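Local structure of beta-Ala-His dipeptidase (3DLJ) at residues A[247-252]-A[341-346]; A[329-334]-A[346-351]. The protein hydrolyses Xaa-His dipeptides, above all carnosine and anserine, as a secreted homodimeric metallopeptidase that binds two zinc ions per subunit. One frame throughout, in Å; residues are numbered along the deposited sequence.

Interaction 1: residues A[247-252]-A[341-346]; sequences LHEPMA and TVIPGR
Ile-343 lays its branched side chain across the carboxyl end of Glu-249, the two running at about a right angle. Its CD1 comes 3.5 Å from Glu-249 OE1, and its CG2 meets Glu-249 CG. With CG of Glu-249 beside its backbone N (chi1 -58°), the extended chain brings CG and then the flat carboxylate up to the isoleucine's CG1, CG2 and CD1. Leu-247, crossing Ile-343 obliquely, adds a methyl contact, Leu-247 CD1 to Ile-343 CD1 at 4.0 Å. Pro-250, in the first turn of helix 250-258, suits a position where no backbone N-H is needed; its CG fits tightly against two carbonyls, 3.2 Å from Gly-345 O and 3.5 Å from Pro-344 O. Met-251 does have an N-H at this helix start, and a water accepts it at 2.8 Å from Met-251 N while donating to Pro-344 O at 2.9 Å. Met-251 CG also packs on the ring of Pro-344, 3.8 Å from Pro-344 CG. The contact thus joins the start of helix 250-258 to strand 342-343 and the turn after it: Leu-247 and Ile-343 both touch Phe-238 of the partner strand 238-239, and Pro-250 and Met-251 both reach Val-347 of strand 346-355.

Interaction 2: residues A[329-334]-A[346-351]; sequences GIEGAF and RVIGKF
Glu-331 and Ile-348 form an antiparallel hydrogen-bonded pair, with Glu-331 N 2.8 Å from Ile-348 O and Ile-348 N 2.9 Å from Glu-331 O. Two residues along, Lys-350 N donates to Gly-329 O at 2.9 Å, completing three backbone bonds between strands whose directions differ by 152°, antiparallel with some twist. In the non-hydrogen-bonded pair between them, Ile-330 CA lies 4.5 Å from Gly-349 CA. Ile-348 O also receives a CA-H...O contact from Ile-330, and Glu-331 O one from Val-347.

The charged pair is diagonal, on the face that also carries Ile-348. Glu-331 extends its chain from CG anti to the backbone N (chi1 180°), while Lys-350 bends at chi2 and chi4, turning its ammonium back so that NZ lies 2.9 Å from Glu-331 OE1, nearly in line with the C-O bond. An alanine in place of Lys-350 would probably leave the Glu-331 carboxylate without this charged mate and freer to turn.

Apolar contacts lie on the side of Val-347. Ile-330 CG2 runs alongside it, 4.1 Å from its CB, and Ala-333 CB meets its CG1. Leu-254 of helix 250-258 touches both Ile-330 and Val-347, so beta-branched residues here serve both strand and helix packing.

Gly-332 ends the pairing with a positive phi of 103°, where a side chain would run into Arg-346 O. A water that accepts the N-H of Arg-346 lies where it can donate to Gly-332 O, though other acceptors compete for its protons, while the Arg-346 guanidinium pairs with Glu-230 of the neighbouring strand 216-232. The salt bridge and Ile-348 thus share one face, Ile-330 and Val-347 meet helix 250-258 on the other, and the backbone bonds fix the register.

In the fold
Interactions 1 and 2 have centres about 11 Å apart and share Arg-346, which ends one segment and begins another. They also touch directly: Ala-333 CB lies 3.7 Å from Pro-344 CG and 3.8 Å from Met-251 SD, and Val-347 CG2 lies 3.8 Å from Pro-250 CB. The start of helix 250-258 is thereby packed against both the turn at 344-345 and the pair of strands 324-331 and 346-355, one before and one after that turn in the chain. Strand 346-355 continues the sheet onto strand 216-232, in a part of the chain that probably corresponds to the lid or dimerisation domain of M20 peptidases. Both contacts lie away from the two-zinc site formed by His-110, Asp-143, Glu-178, Asp-206 and His-456, and are structural packing.

Interaction 1: residues A[247-252]-A[341-346]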
loop_
_atom_site.group_PDB
_atom_site.type_symbol
_atom_site.label_atom_id
_atom_site.label_comp_id
_atom_site.label_asym_id
_atom_site.label_seq_id
_atom_site.Cartn_x
_atom_site.Cartn_y
_atom_site.Cartn_z
ATOM N N LEU A 247 29.775 -2.650 -30.376
ATOM C CA LEU A 247 28.609 -3.416 -29.932
ATOM C C LEU A 247 27.282 -2.697 -30.072
ATOM O O LEU A 247 27.209 -1.470 -29.987
ATOM C CB LEU A 247 28.753 -3.817 -28.469
ATOM C CG LEU A 247 29.945 -4.646 -28.048
ATOM C CD1 LEU A 247 30.074 -4.507 -26.549
ATOM C CD2 LEU A 247 29.811 -6.123 -28.509
ATOM N N HIS A 248 26.230 -3.482 -30.285
ATOM C CA HIS A 248 24.878 -3.061 -29.984
ATOM C C HIS A 248 24.777 -3.201 -28.476
ATOM O O HIS A 248 24.681 -4.317 -27.942
ATOM C CB HIS A 248 23.851 -3.998 -30.605
ATOM C CG HIS A 248 23.755 -3.907 -32.096
ATOM N ND1 HIS A 248 24.217 -4.907 -32.930
ATOM C CD2 HIS A 248 23.199 -2.970 -32.900
ATOM C CE1 HIS A 248 23.983 -4.569 -34.187
ATOM N NE2 HIS A 248 23.362 -3.402 -34.197
ATOM N N GLU A 249 24.836 -2.077 -27.776
ATOM C CA GLU A 249 24.894 -2.109 -26.321
ATOM C C GLU A 249 23.504 -2.261 -25.702
ATOM O O GLU A 249 22.611 -1.453 -25.985
ATOM C CB GLU A 249 25.596 -0.861 -25.797
ATOM C CG GLU A 249 27.001 -0.697 -26.329
ATOM C CD GLU A 249 27.764 0.433 -25.634
ATOM O OE1 GLU A 249 28.893 0.741 -26.067
ATOM O OE2 GLU A 249 27.245 1.010 -24.643
ATOM N N PRO A 250 23.315 -3.312 -24.871
ATOM C CA PRO A 250 22.059 -3.509 -24.146
ATOM C C PRO A 250 21.493 -2.216 -23.533
ATOM O O PRO A 250 20.298 -1.972 -23.677
ATOM C CB PRO A 250 22.453 -4.538 -23.057
ATOM C CG PRO A 250 23.453 -5.388 -23.778
ATOM C CD PRO A 250 24.281 -4.387 -24.554
ATOM N N MET A 251 22.337 -1.404 -22.875
ATOM C CA MET A 251 21.875 -0.120 -22.292
ATOM C C MET A 251 21.325 0.862 -23.335
ATOM O O MET A 251 20.346 1.569 -23.067
ATOM C CB MET A 251 22.962 0.570 -21.487
ATOM C CG MET A 251 23.114 0.065 -20.080
ATOM S SD MET A 251 21.690 0.332 -19.004
ATOM C CE MET A 251 21.834 2.080 -18.569
ATOM N N ALA A 252 21.951 0.920 -24.510
ATOM C CA ALA A 252 21.480 1.815 -25.563
ATOM C C ALA A 252 20.072 1.392 -26.057
ATOM O O ALA A 252 19.221 2.239 -26.241
ATOM C CB ALA A 252 22.501 1.875 -26.731
ATOM N N THR A 341 33.583 2.286 -15.667
ATOM C CA THR A 341 33.610 2.229 -17.123
ATOM C C THR A 341 33.270 0.811 -17.672
ATOM O O THR A 341 34.160 -0.030 -17.974
ATOM C CB THR A 341 34.959 2.753 -17.698
ATOM O OG1 THR A 341 36.044 2.272 -16.906
ATOM C CG2 THR A 341 35.003 4.267 -17.679
ATOM N N VAL A 342 31.964 0.576 -17.796
ATOM C CA VAL A 342 31.421 -0.746 -18.061
ATOM C C VAL A 342 30.286 -0.647 -19.090
ATOM O O VAL A 342 29.480 0.272 -19.045
ATOM C CB VAL A 342 30.927 -1.440 -16.718
ATOM C CG1 VAL A 342 29.682 -0.750 -16.132
ATOM C CG2 VAL A 342 30.690 -2.946 -16.914
ATOM N N ILE A 343 30.267 -1.570 -20.036
ATOM C CA ILE A 343 29.089 -1.824 -20.865
ATOM C C ILE A 343 28.390 -3.065 -20.268
ATOM O O ILE A 343 28.881 -4.167 -20.426
ATOM C CB ILE A 343 29.495 -2.150 -22.324
ATOM C CG1 ILE A 343 30.157 -0.946 -23.004
ATOM C CG2 ILE A 343 28.307 -2.674 -23.135
ATOM C CD1 ILE A 343 31.005 -1.359 -24.200
ATOM N N PRO A 344 27.266 -2.872 -19.548
ATOM C CA PRO A 344 26.452 -3.984 -19.010
ATOM C C PRO A 344 26.051 -4.977 -20.103
ATOM O O PRO A 344 25.652 -4.554 -21.176
ATOM C CB PRO A 344 25.206 -3.270 -18.464
ATOM C CG PRO A 344 25.681 -1.888 -18.148
ATOM C CD PRO A 344 26.710 -1.551 -19.173
ATOM N N GLY A 345 26.176 -6.276 -19.837
ATOM C CA GLY A 345 25.819 -7.294 -20.817
ATOM C C GLY A 345 24.325 -7.612 -20.825
ATOM O O GLY A 345 23.755 -7.946 -21.853
ATOM N N ARG A 346 23.676 -7.487 -19.676
ATOM C CA ARG A 346 22.277 -7.853 -19.549
ATOM C C ARG A 346 21.627 -6.911 -18.565
ATOM O O ARG A 346 22.039 -6.818 -17.398
ATOM C CB ARG A 346 22.168 -9.296 -19.010
ATOM C CG ARG A 346 20.892 -10.013 -19.379
ATOM C CD ARG A 346 20.891 -11.430 -18.762
ATOM N NE ARG A 346 20.180 -11.408 -17.491
ATOM C CZ ARG A 346 19.243 -12.284 -17.146
ATOM N NH1 ARG A 346 18.623 -12.166 -15.964
ATOM N NH2 ARG A 346 18.934 -13.279 -17.984
HETATM O O HOH W 1 25.046 -1.972 -22.254
#

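Interaction 2: residues A[329-334]-A[346-351]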
loop_
_atom_site.group_PDB
_atom_site.type_symbol
_atom_site.label_atom_id
_atom_site.label_comp_id
_atom_site.label_asym_id
_atom_site.label_seq_id
_atom_site.Cartn_x
_atom_site.Cartn_y
_atom_site.Cartn_z
ATOM N N GLY A 329 13.330 1.969 -12.658
ATOM C CA GLY A 329 14.746 1.726 -12.616
ATOM C C GLY A 329 15.226 0.730 -13.631
ATOM O O GLY A 329 14.461 0.236 -14.457
ATOM N N ILE A 330 16.523 0.442 -13.554
ATOM C CA ILE A 330 17.183 -0.533 -14.385
ATOM C C ILE A 330 17.968 -1.475 -13.467
ATOM O O ILE A 330 18.677 -1.013 -12.564
ATOM C CB ILE A 330 18.143 0.162 -15.384
ATOM C CG1 ILE A 330 17.350 1.090 -16.326
ATOM C CG2 ILE A 330 18.995 -0.884 -16.143
ATOM C CD1 ILE A 330 18.170 1.923 -17.326
ATOM N N GLU A 331 17.870 -2.784 -13.715
ATOM C CA GLU A 331 18.676 -3.782 -12.987
ATOM C C GLU A 331 19.789 -4.313 -13.935
ATOM O O GLU A 331 19.549 -4.461 -15.120
ATOM C CB GLU A 331 17.768 -4.916 -12.496
ATOM C CG GLU A 331 18.483 -6.065 -11.700
ATOM C CD GLU A 331 17.575 -7.280 -11.473
ATOM O OE1 GLU A 331 16.323 -7.143 -11.568
ATOM O OE2 GLU A 331 18.119 -8.385 -11.202
ATOM N N GLY A 332 20.997 -4.524 -13.414
ATOM C CA GLY A 332 22.103 -5.179 -14.138
ATOM C C GLY A 332 23.183 -4.271 -14.673
ATOM O O GLY A 332 24.148 -4.748 -15.279
ATOM N N ALA A 333 23.008 -2.966 -14.477
ATOM C CA ALA A 333 23.962 -1.932 -14.885
ATOM C C ALA A 333 24.745 -1.355 -13.698
ATOM O O ALA A 333 24.678 -1.875 -12.587
ATOM C CB ALA A 333 23.229 -0.773 -15.673
ATOM N N PHE A 334 25.503 -0.288 -13.938
ATOM C CA PHE A 334 26.282 0.332 -12.876
ATOM C C PHE A 334 25.449 1.356 -12.100
ATOM O O PHE A 334 25.171 2.436 -12.614
ATOM C CB PHE A 334 27.543 1.009 -13.423
ATOM C CG PHE A 334 28.331 1.719 -12.360
ATOM C CD1 PHE A 334 28.824 1.019 -11.263
ATOM C CD2 PHE A 334 28.570 3.083 -12.445
ATOM C CE1 PHE A 334 29.532 1.662 -10.276
ATOM C CE2 PHE A 334 29.260 3.725 -11.451
ATOM C CZ PHE A 334 29.750 3.032 -10.376
ATOM N N ARG A 346 23.676 -7.487 -19.676
ATOM C CA ARG A 346 22.277 -7.853 -19.549
ATOM C C ARG A 346 21.627 -6.911 -18.565
ATOM O O ARG A 346 22.039 -6.818 -17.398
ATOM C CB ARG A 346 22.168 -9.296 -19.010
ATOM C CG ARG A 346 20.892 -10.013 -19.379
ATOM C CD ARG A 346 20.891 -11.430 -18.762
ATOM N NE ARG A 346 20.180 -11.408 -17.491
ATOM C CZ ARG A 346 19.243 -12.284 -17.146
ATOM N NH1 ARG A 346 18.623 -12.166 -15.964
ATOM N NH2 ARG A 346 18.934 -13.279 -17.984
ATOM N N VAL A 347 20.587 -6.237 -19.029
ATOM C CA VAL A 347 19.909 -5.221 -18.236
ATOM C C VAL A 347 18.392 -5.419 -18.298
ATOM O O VAL A 347 17.864 -5.938 -19.298
ATOM C CB VAL A 347 20.283 -3.801 -18.746
ATOM C CG1 VAL A 347 21.720 -3.484 -18.413
ATOM C CG2 VAL A 347 20.066 -3.712 -20.268
ATOM N N ILE A 348 17.702 -5.027 -17.226
ATOM C CA ILE A 348 16.247 -5.153 -17.128
ATOM C C ILE A 348 15.645 -3.808 -16.710
ATOM O O ILE A 348 15.885 -3.323 -15.598
ATOM C CB ILE A 348 15.794 -6.272 -16.092
ATOM C CG1 ILE A 348 16.618 -7.562 -16.245
ATOM C CG2 ILE A 348 14.288 -6.629 -16.261
ATOM C CD1 ILE A 348 16.179 -8.683 -15.326
ATOM N N GLY A 349 14.865 -3.213 -17.603
ATOM C CA GLY A 349 14.137 -2.002 -17.292
ATOM C C GLY A 349 12.870 -2.357 -16.532
ATOM O O GLY A 349 12.254 -3.387 -16.795
ATOM N N LYS A 350 12.467 -1.492 -15.599
ATOM C CA LYS A 350 11.235 -1.688 -14.818
ATOM C C LYS A 350 10.338 -0.477 -14.913
ATOM O O LYS A 350 10.777 0.671 -14.729
ATOM C CB LYS A 350 11.556 -1.949 -13.346
ATOM C CG LYS A 350 12.736 -2.886 -13.086
ATOM C CD LYS A 350 12.356 -4.341 -12.983
ATOM C CE LYS A 350 13.631 -5.179 -12.864
ATOM N NZ LYS A 350 13.953 -5.517 -11.441
ATOM N N PHE A 351 9.068 -0.730 -15.193
ATOM C CA PHE A 351 8.084 0.325 -15.264
ATOM C C PHE A 351 6.693 -0.274 -15.083
ATOM O O PHE A 351 6.507 -1.473 -15.227
ATOM C CB PHE A 351 8.191 1.110 -16.597
ATOM C CG PHE A 351 7.701 0.340 -17.823
ATOM C CD1 PHE A 351 6.375 0.439 -18.239
ATOM C CD2 PHE A 351 8.565 -0.472 -18.541
ATOM C CE1 PHE A 351 5.916 -0.235 -19.363
ATOM C CE2 PHE A 351 8.114 -1.165 -19.676
ATOM C CZ PHE A 351 6.790 -1.038 -20.090
HETATM O O HOH W 2 24.959 -6.809 -16.819
#